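Local coordinates for CBS domain containing membrane protein (Sphaerobacter thermophilus, PDB 4ESY) that is of unknown function but probably uses this C-terminal pair of CBS domains as a regulatory, perhaps ligand-sensing, module of a membrane protein, at residues G59-I64 / T112-T117; G135-P140 / V151-L156; S74-I79 / E96-T101; A118-S123 / V141-V146. All coordinates share one frame; numbering follows the deposited sequence. Where two conformers were deposited one is given.

Contact 1 (G59-I64 / T112-T117); sequences GHLVGI and TQPVVT
The carbonyl O of Ile64 is gripped twice: Thr112 N donates to it at 2.8 Å, nearly along the C=O axis, and a water donates more loosely at 3.2 Å. The same water lies unusually close to Thr112 OG1, which stands between backbone N and carbonyl carbon, a position (chi1 58°) that brings it beside the Ile64 carbonyl. In return Ile64 N donates to Thr112 O at 2.9 Å, in the carbonyl plane, closing a single antiparallel hydrogen-bonded pair. Just before it Gly63 CA comes within 3.2 Å of Thr112 O, where a CB would sit tightly against that oxygen. Gln113, in one of its two conformers, bends back at chi2 and sends NE2 to Val62 O at 2.8 Å, the acceptor close to its amide plane. Pro114 covers the apolar side, its CB 4.2 Å from Ile64 CG1 and its CG near Leu61 CD2, which also meets Thr117 CG2. Pro140 and Val142 of strand 138-143 lie against this apolar side. Val62 and Gly63 both face Val54, a classic beta bulge at the edge strand of one CBS motif, bound here to a loop of the other, a joint consistent with a tandem CBS pair.

Contact 2 (G135-P140 / V151-L156); sequences GIHRIP and VTRRDL
The Arg153 guanidinium meets Ile136 O at its edge, near its plane, while the His137 ring crosses it obliquely, the two planes 64° apart. Arg153 NH2 donates to that oxygen at 2.8 Å, with the acceptor 18° out of the guanidinium plane, and the carbonyl carbon of Gly135 sits beside the same edge. Arg153 NE lies 3.3 Å from His137 ND1. This is the open end of the beta hairpin formed by strands 138-143 and 146-152 in the second CBS motif, where one strand runs straight into a helix. The Arg153 chain leaves extended, CG anti to the backbone N (chi1 -171°), and its bend at chi3 turns the guanidinium onto the loop 135-137. Its backbone N also donates to His137 O, so one arginine holds two successive carbonyls of that loop. Gly135, with positive phi, ends helix 124-134 in a Schellman motif.

Farther along, Ile139 and Val151 form an antiparallel hydrogen-bonded pair, each backbone N donating to the other's carbonyl. Arg138 and Thr152 form the neighbouring non-hydrogen-bonded pair, next to the Arg153 N to His137 O bond, with Arg138 CG 3.8 Å from Thr152 CG2; the Arg138 guanidinium goes on to the modified cysteine at position 51. Ile139 and Val151 turn to the other face, against helix 124-134. A capping box begins helix 153-157: Asp155 N donates to Thr152 OG1 at 3.1 Å, and Thr152 N donates to Asp155 OD2 at 2.9 Å, reaching it from above the carboxylate plane.

Contact 3 (S74-I79 / E96-T101); sequences SIPFWI and EHLFET
In the long connection between strand 61-64 and helix 107-110, residues 74-79 fold back on helix 92-102 through an apolar interface. Leu98 takes the middle, and Ile79 packs between it and the Phe99 ring. Ile79 CG1 is anti to the backbone N (chi1 -162°), which sends the chain straight at the helix and sets CD1 over the face of the Phe99 ring, 4.1 Å from the centroid and 12° off the normal, a CH-pi contact. CG1 of the same isoleucine touches the far end of the ring at Phe99 CZ, 3.6 Å away. The same CD1 also presses on Leu98 CB at 3.4 Å, a close carbon-carbon approach. Leu98 spreads its branches: CD1 meets Pro76 CD at 3.9 Å, the two side chains crossing at about a right angle, and CD2 reaches Ser74 O. At Thr101, CG2 lies 3.8 Å from Ile75 CD1, while Thr101 OG1 turns back to His97 O within the helix. Cutting Ile79 back to an alanine is likely to leave the Phe99 face and Leu98 CB without their apolar partner and let the ring turn more easily. The neighbouring subunit packs on Pro76 and bonds to the backbone of Trp78. The contact is carried mainly by apolar groups with no polar bond between the segments, so the fit probably rests on shape and burial.

Contact 4 (A118-S123 / V141-V146); sequences AAPEDS and VVQDGV
Pro120 lays its ring across the stem of Gln143, the two side chains crossing at about a right angle, with Pro120 CG 3.8 Å from Gln143 CB. With Gln143 CG anti to the backbone N (chi1 179°) and the chain extended beyond it, CG and CD run past the same proline carbon. Pro120 CD also approaches Val142 O at 3.3 Å and meets Val141 CG1 at 3.9 Å. That methyl, anti to its backbone N, lies over a face of the Ala119-Pro120 peptide, 3.6 Å from Pro120 N. A glycine at Pro120 would probably uncover the Gln143 stem and the Val141 methyl, opening a gap, and free the turn to move. Ahead of the proline, Val142 N donates to Ala118 O at 2.8 Å, almost straight (168°). Two weaker CA-H contacts flank this bond, from Val141 CA to Ala118 O and from Ala119 CA to Val142 O. The type I turn from Ala119 to Asp122 is tied by Asp122 OD2, which takes the Ala119 N-H at 2.9 Å from above the carboxylate plane. At the other segment, a type I' turn from Gln143 to Val146 closes the hairpin. Ala118 N probably also donates to Pro140 O, and a single bridge at Ala118 ties the loop to strand 138-143; its methyl packs on Ile127 and Gln130 of helix 124-134, while Val141 faces Val148 and Val151 of strand 146-152.

In the fold
Contacts 1, 2 and 4 cluster, their centres 12 to 14 Å apart, and meet along strand 138-143. The loop 112-123 supplies a segment to contact 1 and then one to contact 4; Pro114 and Val116 of contact 1 pack on Pro140 and Ile139 of contact 2, and Leu61 on Val142 of contact 4. Contacts 2 and 4 alternate along the chain and share the hairpin of strands 138-143 and 146-152. Contact 3 falls in sequence between the two segments of contact 1, yet lies about 25 Å from it, centre to centre, and 35 Å from contact 4. The fold joins a compact CBS core to a largely helical region, resting on helix 37-46, where much subunit contact is made.

Contact 1 (G59-I64 / T112-T117)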
loop_
_atom_site.group_PDB
_atom_site.type_symbol
_atom_site.label_atom_id
_atom_site.label_comp_id
_atom_site.label_asym_id
_atom_site.label_seq_id
_atom_site.Cartn_x
_atom_site.Cartn_y
_atom_site.Cartn_z
ATOM N N GLY B 59 -25.816 6.971 4.106
ATOM C CA GLY B 59 -24.568 7.491 3.581
ATOM C C GLY B 59 -23.604 8.143 4.563
ATOM O O GLY B 59 -22.598 8.664 4.146
ATOM N N HIS B 60 -23.897 8.110 5.856
ATOM C CA HIS B 60 -22.970 8.646 6.849
ATOM C C HIS B 60 -21.863 7.639 7.180
ATOM O O HIS B 60 -22.122 6.442 7.272
ATOM C CB HIS B 60 -23.714 8.952 8.139
ATOM C CG HIS B 60 -24.943 9.765 7.928
ATOM N ND1 HIS B 60 -24.896 11.086 7.536
ATOM C CD2 HIS B 60 -26.255 9.446 8.045
ATOM C CE1 HIS B 60 -26.131 11.548 7.423
ATOM N NE2 HIS B 60 -26.975 10.570 7.718
ATOM N N LEU B 61 -20.652 8.129 7.409
ATOM C CA LEU B 61 -19.512 7.253 7.738
ATOM C C LEU B 61 -19.775 6.519 9.059
ATOM O O LEU B 61 -20.127 7.141 10.027
ATOM C CB LEU B 61 -18.258 8.110 7.926
ATOM C CG LEU B 61 -16.972 7.377 8.226
ATOM C CD1 LEU B 61 -16.572 6.541 7.020
ATOM C CD2 LEU B 61 -15.880 8.394 8.560
ATOM N N VAL B 62 -19.569 5.214 9.107
ATOM C CA VAL B 62 -19.683 4.500 10.355
ATOM C C VAL B 62 -18.411 3.665 10.644
ATOM O O VAL B 62 -18.227 3.187 11.744
ATOM C CB VAL B 62 -20.942 3.559 10.437
ATOM C CG1 VAL B 62 -22.238 4.373 10.524
ATOM C CG2 VAL B 62 -20.955 2.515 9.287
ATOM N N GLY B 63 -17.523 3.524 9.665
ATOM C CA GLY B 63 -16.359 2.696 9.889
ATOM C C GLY B 63 -15.473 2.693 8.662
ATOM O O GLY B 63 -15.751 3.401 7.688
ATOM N N ILE B 64 -14.391 1.940 8.766
ATOM C CA ILE B 64 -13.422 1.715 7.699
ATOM C C ILE B 64 -13.197 0.213 7.587
ATOM O O ILE B 64 -13.165 -0.486 8.598
ATOM C CB ILE B 64 -12.091 2.287 8.071
ATOM C CG1 ILE B 64 -12.271 3.736 8.479
ATOM C CG2 ILE B 64 -11.102 2.162 6.884
ATOM C CD1 ILE B 64 -12.669 4.598 7.315
ATOM N N THR B 112 -13.393 -1.320 11.290
ATOM C CA THR B 112 -12.875 -0.615 12.458
ATOM C C THR B 112 -13.436 0.811 12.542
ATOM O O THR B 112 -13.924 1.367 11.551
ATOM C CB THR B 112 -11.333 -0.580 12.474
ATOM O OG1 THR B 112 -10.866 0.036 11.278
ATOM C CG2 THR B 112 -10.748 -1.984 12.541
ATOM N N GLN B 113 -13.350 1.373 13.739
ATOM C CA GLN B 113 -13.670 2.758 13.992
ATOM C C GLN B 113 -12.443 3.605 13.734
ATOM O O GLN B 113 -11.336 3.250 14.143
ATOM C CB GLN B 113 -14.117 2.904 15.443
ATOM C CG GLN B 113 -15.441 2.262 15.638
ATOM C CD GLN B 113 -16.379 2.692 14.537
ATOM O OE1 GLN B 113 -16.671 3.881 14.395
ATOM N NE2 GLN B 113 -16.836 1.744 13.738
ATOM N N PRO B 114 -12.629 4.729 13.040
ATOM C CA PRO B 114 -11.475 5.619 12.822
ATOM C C PRO B 114 -11.262 6.497 14.058
ATOM O O PRO B 114 -12.220 7.078 14.578
ATOM C CB PRO B 114 -11.911 6.473 11.630
ATOM C CG PRO B 114 -13.451 6.552 11.786
ATOM C CD PRO B 114 -13.874 5.232 12.426
ATOM N N VAL B 115 -10.026 6.567 14.539
ATOM C CA VAL B 115 -9.737 7.388 15.702
ATOM C C VAL B 115 -9.809 8.862 15.315
ATOM O O VAL B 115 -10.245 9.700 16.106
ATOM C CB VAL B 115 -8.362 7.051 16.335
ATOM C CG1 VAL B 115 -8.427 5.706 17.065
ATOM C CG2 VAL B 115 -7.265 7.033 15.277
ATOM N N VAL B 116 -9.407 9.187 14.089
ATOM C CA VAL B 116 -9.492 10.572 13.662
ATOM C C VAL B 116 -10.040 10.725 12.258
ATOM O O VAL B 116 -9.870 9.844 11.403
ATOM C CB VAL B 116 -8.121 11.285 13.794
ATOM C CG1 VAL B 116 -7.274 11.052 12.564
ATOM C CG2 VAL B 116 -8.326 12.776 14.040
ATOM N N THR B 117 -10.738 11.823 12.018
ATOM C CA THR B 117 -11.137 12.131 10.656
ATOM C C THR B 117 -10.613 13.517 10.231
ATOM O O THR B 117 -10.274 14.366 11.076
ATOM C CB THR B 117 -12.671 12.076 10.472
ATOM O OG1 THR B 117 -13.263 13.194 11.141
ATOM C CG2 THR B 117 -13.254 10.786 11.044
HETATM O O HOH W 1 -10.074 -0.957 9.176
#

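Contact 2 (G135-P140 / V151-L156)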
loop_
_atom_site.group_PDB
_atom_site.type_symbol
_atom_site.label_atom_id
_atom_site.label_comp_id
_atom_site.label_asym_id
_atom_site.label_seq_id
_atom_site.Cartn_x
_atom_site.Cartn_y
_atom_site.Cartn_z
ATOM N N GLY B 135 0.012 7.643 15.218
ATOM C CA GLY B 135 0.725 6.535 14.593
ATOM C C GLY B 135 -0.177 5.615 13.795
ATOM O O GLY B 135 -0.121 4.389 13.961
ATOM N N ILE B 136 -1.024 6.204 12.948
ATOM C CA ILE B 136 -1.971 5.427 12.161
ATOM C C ILE B 136 -1.591 5.446 10.702
ATOM O O ILE B 136 -0.702 6.183 10.308
ATOM C CB ILE B 136 -3.411 5.930 12.343
ATOM C CG1 ILE B 136 -3.509 7.416 12.011
ATOM C CG2 ILE B 136 -3.864 5.684 13.774
ATOM C CD1 ILE B 136 -4.813 8.030 12.445
ATOM N N HIS B 137 -2.261 4.627 9.897
ATOM C CA HIS B 137 -1.911 4.495 8.484
ATOM C C HIS B 137 -2.962 5.018 7.506
ATOM O O HIS B 137 -2.697 5.102 6.289
ATOM C CB HIS B 137 -1.597 3.045 8.147
ATOM C CG HIS B 137 -0.425 2.495 8.902
ATOM N ND1 HIS B 137 0.882 2.778 8.557
ATOM C CD2 HIS B 137 -0.366 1.699 9.996
ATOM C CE1 HIS B 137 1.696 2.169 9.402
ATOM N NE2 HIS B 137 0.963 1.504 10.282
ATOM N N ARG B 138 -4.137 5.371 8.024
ATOM C CA ARG B 138 -5.252 5.765 7.165
ATOM C C ARG B 138 -6.120 6.755 7.896
ATOM O O ARG B 138 -6.431 6.528 9.052
ATOM C CB ARG B 138 -6.149 4.561 6.902
ATOM C CG ARG B 138 -5.859 3.817 5.639
ATOM C CD ARG B 138 -6.699 2.547 5.600
ATOM N NE ARG B 138 -6.176 1.522 6.484
ATOM C CZ ARG B 138 -5.308 0.589 6.104
ATOM N NH1 ARG B 138 -4.866 0.563 4.850
ATOM N NH2 ARG B 138 -4.887 -0.321 6.974
ATOM N N ILE B 139 -6.573 7.803 7.210
ATOM C CA ILE B 139 -7.508 8.748 7.810
ATOM C C ILE B 139 -8.585 9.099 6.810
ATOM O O ILE B 139 -8.260 9.606 5.729
ATOM C CB ILE B 139 -6.792 10.054 8.212
ATOM C CG1 ILE B 139 -5.813 9.773 9.368
ATOM C CG2 ILE B 139 -7.828 11.150 8.616
ATOM C CD1 ILE B 139 -4.855 10.936 9.702
ATOM N N PRO B 140 -9.856 8.893 7.184
ATOM C CA PRO B 140 -11.008 9.241 6.355
ATOM C C PRO B 140 -11.213 10.772 6.244
ATOM O O PRO B 140 -10.969 11.514 7.189
ATOM C CB PRO B 140 -12.197 8.539 7.062
ATOM C CG PRO B 140 -11.781 8.415 8.479
ATOM C CD PRO B 140 -10.260 8.275 8.465
ATOM N N VAL B 151 -7.185 9.049 3.157
ATOM C CA VAL B 151 -5.808 9.429 2.885
ATOM C C VAL B 151 -4.926 8.413 3.613
ATOM O O VAL B 151 -5.142 8.115 4.795
ATOM C CB VAL B 151 -5.517 10.856 3.375
ATOM C CG1 VAL B 151 -3.982 11.137 3.408
ATOM C CG2 VAL B 151 -6.257 11.864 2.503
ATOM N N THR B 152 -3.994 7.813 2.887
ATOM C CA THR B 152 -3.108 6.828 3.498
ATOM C C THR B 152 -1.701 7.397 3.707
ATOM O O THR B 152 -1.335 8.426 3.145
ATOM C CB THR B 152 -2.968 5.590 2.611
ATOM O OG1 THR B 152 -2.372 5.995 1.372
ATOM C CG2 THR B 152 -4.349 4.995 2.325
ATOM N N ARG B 153 -0.905 6.673 4.476
ATOM C CA ARG B 153 0.490 7.022 4.680
ATOM C C ARG B 153 1.212 7.006 3.321
ATOM O O ARG B 153 1.968 7.907 3.033
ATOM C CB ARG B 153 1.122 6.074 5.705
ATOM C CG ARG B 153 2.508 6.446 6.165
ATOM C CD ARG B 153 2.976 5.511 7.287
ATOM N NE ARG B 153 2.276 5.769 8.553
ATOM C CZ ARG B 153 2.777 6.497 9.556
ATOM N NH1 ARG B 153 3.994 7.033 9.447
ATOM N NH2 ARG B 153 2.079 6.676 10.676
ATOM N N ARG B 154 0.933 6.015 2.471
ATOM C CA ARG B 154 1.529 5.989 1.135
ATOM C C ARG B 154 1.260 7.255 0.307
ATOM O O ARG B 154 2.176 7.764 -0.351
ATOM C CB ARG B 154 1.083 4.757 0.327
ATOM C CG ARG B 154 1.479 4.890 -1.164
ATOM C CD ARG B 154 1.129 3.671 -2.047
ATOM N NE ARG B 154 1.580 3.856 -3.432
ATOM C CZ ARG B 154 1.218 3.060 -4.444
ATOM N NH1 ARG B 154 0.380 2.039 -4.217
ATOM N NH2 ARG B 154 1.669 3.285 -5.685
ATOM N N ASP B 155 0.007 7.728 0.304
ATOM C CA ASP B 155 -0.334 8.993 -0.335
ATOM C C ASP B 155 0.557 10.124 0.167
ATOM O O ASP B 155 1.058 10.944 -0.606
ATOM C CB ASP B 155 -1.794 9.410 -0.051
ATOM C CG ASP B 155 -2.844 8.400 -0.597
ATOM O OD1 ASP B 155 -2.573 7.747 -1.646
ATOM O OD2 ASP B 155 -3.945 8.274 0.029
ATOM N N LEU B 156 0.724 10.202 1.465
ATOM C CA LEU B 156 1.416 11.346 2.011
ATOM C C LEU B 156 2.921 11.289 1.667
ATOM O O LEU B 156 3.554 12.315 1.484
ATOM C CB LEU B 156 1.193 11.438 3.521
ATOM C CG LEU B 156 -0.217 11.847 3.972
ATOM C CD1 LEU B 156 -0.203 12.044 5.475
ATOM C CD2 LEU B 156 -0.758 13.121 3.322
#

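Contact 3 (S74-I79 / E96-T101)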
loop_
_atom_site.group_PDB
_atom_site.type_symbol
_atom_site.label_atom_id
_atom_site.label_comp_id
_atom_site.label_asym_id
_atom_site.label_seq_id
_atom_site.Cartn_x
_atom_site.Cartn_y
_atom_site.Cartn_z
ATOM N N SER B 74 -11.908 -14.711 10.230
ATOM C CA SER B 74 -11.226 -15.947 9.842
ATOM C C SER B 74 -11.315 -16.279 8.366
ATOM O O SER B 74 -11.288 -17.452 8.002
ATOM C CB SER B 74 -11.729 -17.147 10.663
ATOM O OG SER B 74 -11.553 -16.897 12.034
ATOM N N ILE B 75 -11.397 -15.254 7.516
ATOM C CA ILE B 75 -11.392 -15.459 6.072
ATOM C C ILE B 75 -10.172 -14.730 5.500
ATOM O O ILE B 75 -9.980 -13.536 5.746
ATOM C CB ILE B 75 -12.632 -14.794 5.407
ATOM C CG1 ILE B 75 -13.937 -15.341 5.985
ATOM C CG2 ILE B 75 -12.616 -14.962 3.903
ATOM C CD1 ILE B 75 -15.148 -14.448 5.612
ATOM N N PRO B 76 -9.353 -15.443 4.712
ATOM C CA PRO B 76 -8.236 -14.759 4.074
ATOM C C PRO B 76 -8.781 -14.054 2.812
ATOM O O PRO B 76 -9.363 -14.691 1.926
ATOM C CB PRO B 76 -7.297 -15.919 3.693
ATOM C CG PRO B 76 -8.243 -17.068 3.401
ATOM C CD PRO B 76 -9.511 -16.831 4.231
ATOM N N PHE B 77 -8.590 -12.750 2.719
ATOM C CA PHE B 77 -9.100 -12.015 1.549
ATOM C C PHE B 77 -8.644 -12.655 0.220
ATOM O O PHE B 77 -9.347 -12.596 -0.796
ATOM C CB PHE B 77 -8.695 -10.547 1.632
ATOM C CG PHE B 77 -9.185 -9.713 0.471
ATOM C CD1 PHE B 77 -10.385 -9.001 0.562
ATOM C CD2 PHE B 77 -8.469 -9.651 -0.698
ATOM C CE1 PHE B 77 -10.841 -8.218 -0.518
ATOM C CE2 PHE B 77 -8.930 -8.868 -1.795
ATOM C CZ PHE B 77 -10.117 -8.165 -1.688
ATOM N N TRP B 78 -7.497 -13.326 0.238
ATOM C CA TRP B 78 -6.938 -13.864 -1.015
ATOM C C TRP B 78 -7.851 -14.894 -1.670
ATOM O O TRP B 78 -7.769 -15.114 -2.872
ATOM C CB TRP B 78 -5.541 -14.494 -0.788
ATOM C CG TRP B 78 -4.635 -14.271 -1.961
ATOM C CD1 TRP B 78 -4.498 -13.110 -2.676
ATOM C CD2 TRP B 78 -3.802 -15.248 -2.612
ATOM N NE1 TRP B 78 -3.591 -13.297 -3.703
ATOM C CE2 TRP B 78 -3.152 -14.599 -3.683
ATOM C CE3 TRP B 78 -3.528 -16.601 -2.376
ATOM C CZ2 TRP B 78 -2.251 -15.264 -4.540
ATOM C CZ3 TRP B 78 -2.624 -17.263 -3.212
ATOM C CH2 TRP B 78 -1.990 -16.588 -4.277
ATOM N N ILE B 79 -8.721 -15.514 -0.874
ATOM C CA ILE B 79 -9.666 -16.469 -1.411
ATOM C C ILE B 79 -10.516 -15.881 -2.553
ATOM O O ILE B 79 -10.898 -16.596 -3.497
ATOM C CB ILE B 79 -10.556 -17.056 -0.310
ATOM C CG1 ILE B 79 -11.180 -18.316 -0.820
ATOM C CG2 ILE B 79 -11.662 -16.060 0.166
ATOM C CD1 ILE B 79 -11.814 -19.092 0.254
ATOM N N GLU B 96 -14.955 -24.042 0.387
ATOM C CA GLU B 96 -16.361 -23.717 0.234
ATOM C C GLU B 96 -16.924 -23.157 1.527
ATOM O O GLU B 96 -17.741 -22.231 1.512
ATOM C CB GLU B 96 -17.173 -24.922 -0.224
ATOM C CG GLU B 96 -17.897 -24.677 -1.546
ATOM C CD GLU B 96 -18.688 -23.345 -1.603
ATOM O OE1 GLU B 96 -18.522 -22.602 -2.604
ATOM O OE2 GLU B 96 -19.487 -23.047 -0.675
ATOM N N HIS B 97 -16.451 -23.691 2.644
ATOM C CA HIS B 97 -16.869 -23.196 3.950
ATOM C C HIS B 97 -16.445 -21.729 4.189
ATOM O O HIS B 97 -17.178 -20.918 4.801
ATOM C CB HIS B 97 -16.324 -24.106 5.044
ATOM C CG HIS B 97 -16.665 -23.641 6.420
ATOM N ND1 HIS B 97 -17.962 -23.591 6.882
ATOM C CD2 HIS B 97 -15.887 -23.147 7.413
ATOM C CE1 HIS B 97 -17.965 -23.109 8.112
ATOM N NE2 HIS B 97 -16.720 -22.827 8.456
ATOM N N LEU B 98 -15.254 -21.391 3.709
ATOM C CA LEU B 98 -14.811 -20.006 3.734
ATOM C C LEU B 98 -15.748 -19.104 2.933
ATOM O O LEU B 98 -16.162 -18.051 3.412
ATOM C CB LEU B 98 -13.371 -19.901 3.217
ATOM C CG LEU B 98 -12.347 -20.585 4.121
ATOM C CD1 LEU B 98 -10.936 -20.421 3.535
ATOM C CD2 LEU B 98 -12.439 -20.021 5.550
ATOM N N PHE B 99 -16.068 -19.500 1.713
ATOM C CA PHE B 99 -17.043 -18.751 0.916
ATOM C C PHE B 99 -18.408 -18.608 1.605
ATOM O O PHE B 99 -19.020 -17.527 1.549
ATOM C CB PHE B 99 -17.220 -19.346 -0.480
ATOM C CG PHE B 99 -16.078 -19.059 -1.410
ATOM C CD1 PHE B 99 -15.596 -17.764 -1.565
ATOM C CD2 PHE B 99 -15.460 -20.097 -2.115
ATOM C CE1 PHE B 99 -14.521 -17.495 -2.438
ATOM C CE2 PHE B 99 -14.387 -19.846 -2.989
ATOM C CZ PHE B 99 -13.918 -18.548 -3.153
ATOM N N GLU B 100 -18.871 -19.690 2.226
ATOM C CA GLU B 100 -20.142 -19.697 2.951
ATOM C C GLU B 100 -20.109 -18.622 4.055
ATOM O O GLU B 100 -21.030 -17.822 4.208
ATOM C CB GLU B 100 -20.404 -21.090 3.562
ATOM C CG GLU B 100 -20.600 -22.220 2.552
ATOM C CD GLU B 100 -20.553 -23.645 3.174
ATOM O OE1 GLU B 100 -20.580 -24.641 2.409
ATOM O OE2 GLU B 100 -20.484 -23.778 4.419
ATOM N N THR B 101 -19.024 -18.608 4.814
ATOM C CA THR B 101 -18.837 -17.645 5.881
ATOM C C THR B 101 -18.840 -16.211 5.341
ATOM O O THR B 101 -19.418 -15.323 5.957
ATOM C CB THR B 101 -17.531 -17.930 6.649
ATOM O OG1 THR B 101 -17.654 -19.202 7.313
ATOM C CG2 THR B 101 -17.288 -16.845 7.718
#

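Contact 4 (A118-S123 / V141-V146)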
loop_
_atom_site.group_PDB
_atom_site.type_symbol
_atom_site.label_atom_id
_atom_site.label_comp_id
_atom_site.label_asym_id
_atom_site.label_seq_id
_atom_site.Cartn_x
_atom_site.Cartn_y
_atom_site.Cartn_z
ATOM N N ALA B 118 -10.562 13.760 8.930
ATOM C CA ALA B 118 -10.195 15.082 8.421
ATOM C C ALA B 118 -11.324 15.692 7.582
ATOM O O ALA B 118 -12.253 14.979 7.155
ATOM C CB ALA B 118 -8.911 14.985 7.595
ATOM N N ALA B 119 -11.240 17.004 7.362
ATOM C CA ALA B 119 -12.124 17.728 6.439
ATOM C C ALA B 119 -11.305 18.127 5.204
ATOM O O ALA B 119 -10.093 18.279 5.297
ATOM C CB ALA B 119 -12.733 18.963 7.132
ATOM N N PRO B 120 -11.947 18.246 4.029
ATOM C CA PRO B 120 -11.183 18.504 2.796
ATOM C C PRO B 120 -10.453 19.866 2.747
ATOM O O PRO B 120 -9.510 20.074 1.962
ATOM C CB PRO B 120 -12.259 18.407 1.702
ATOM C CG PRO B 120 -13.546 18.671 2.402
ATOM C CD PRO B 120 -13.381 18.032 3.746
ATOM N N GLU B 121 -10.882 20.797 3.596
ATOM C CA GLU B 121 -10.219 22.080 3.653
ATOM C C GLU B 121 -9.007 22.084 4.590
ATOM O O GLU B 121 -8.323 23.077 4.663
ATOM C CB GLU B 121 -11.212 23.187 4.068
ATOM C CG GLU B 121 -11.597 23.146 5.545
ATOM C CD GLU B 121 -12.796 22.233 5.867
ATOM O OE1 GLU B 121 -13.144 21.332 5.058
ATOM O OE2 GLU B 121 -13.395 22.421 6.957
ATOM N N ASP B 122 -8.763 21.000 5.327
ATOM C CA ASP B 122 -7.560 20.893 6.176
ATOM C C ASP B 122 -6.277 20.771 5.314
ATOM O O ASP B 122 -6.309 20.332 4.165
ATOM C CB ASP B 122 -7.627 19.644 7.089
ATOM C CG ASP B 122 -8.728 19.713 8.180
ATOM O OD1 ASP B 122 -9.127 20.837 8.583
ATOM O OD2 ASP B 122 -9.158 18.609 8.661
ATOM N N SER B 123 -5.131 21.090 5.887
ATOM C CA SER B 123 -3.904 21.050 5.110
ATOM C C SER B 123 -3.233 19.682 5.147
ATOM O O SER B 123 -3.373 18.909 6.090
ATOM C CB SER B 123 -2.918 22.111 5.622
ATOM O OG SER B 123 -2.432 21.711 6.871
ATOM N N VAL B 141 -11.595 11.228 5.059
ATOM C CA VAL B 141 -11.896 12.639 4.830
ATOM C C VAL B 141 -13.403 12.731 4.678
ATOM O O VAL B 141 -14.014 11.977 3.928
ATOM C CB VAL B 141 -11.159 13.201 3.596
ATOM C CG1 VAL B 141 -11.351 14.711 3.493
ATOM C CG2 VAL B 141 -9.662 12.877 3.682
ATOM N N VAL B 142 -13.995 13.637 5.444
ATOM C CA VAL B 142 -15.426 13.804 5.514
ATOM C C VAL B 142 -15.772 15.242 5.227
ATOM O O VAL B 142 -15.125 16.147 5.743
ATOM C CB VAL B 142 -15.910 13.435 6.913
ATOM C CG1 VAL B 142 -17.369 13.806 7.096
ATOM C CG2 VAL B 142 -15.692 11.960 7.133
ATOM N N GLN B 143 -16.789 15.437 4.393
ATOM C CA GLN B 143 -17.289 16.747 4.004
ATOM C C GLN B 143 -18.808 16.713 4.222
ATOM O O GLN B 143 -19.541 16.067 3.465
ATOM C CB GLN B 143 -16.925 17.032 2.533
ATOM C CG GLN B 143 -17.431 18.392 1.968
ATOM C CD GLN B 143 -17.124 18.579 0.474
ATOM O OE1 GLN B 143 -16.446 17.760 -0.155
ATOM N NE2 GLN B 143 -17.635 19.654 -0.098
ATOM N N ASP B 144 -19.259 17.355 5.301
ATOM C CA ASP B 144 -20.674 17.380 5.711
ATOM C C ASP B 144 -21.234 16.003 6.090
ATOM O O ASP B 144 -22.336 15.650 5.667
ATOM C CB ASP B 144 -21.572 18.005 4.630
ATOM C CG ASP B 144 -21.052 19.347 4.117
ATOM O OD1 ASP B 144 -20.551 20.168 4.929
ATOM O OD2 ASP B 144 -21.157 19.578 2.885
ATOM N N GLY B 145 -20.495 15.227 6.878
ATOM C CA GLY B 145 -20.963 13.908 7.290
ATOM C C GLY B 145 -20.657 12.768 6.313
ATOM O O GLY B 145 -20.587 11.588 6.724
ATOM N N VAL B 146 -20.449 13.155 5.045
ATOM C CA VAL B 146 -20.209 12.274 3.896
ATOM C C VAL B 146 -18.740 12.050 3.581
ATOM O O VAL B 146 -17.998 13.034 3.340
ATOM C CB VAL B 146 -20.804 12.920 2.632
ATOM C CG1 VAL B 146 -20.465 12.128 1.396
ATOM C CG2 VAL B 146 -22.325 13.047 2.757
#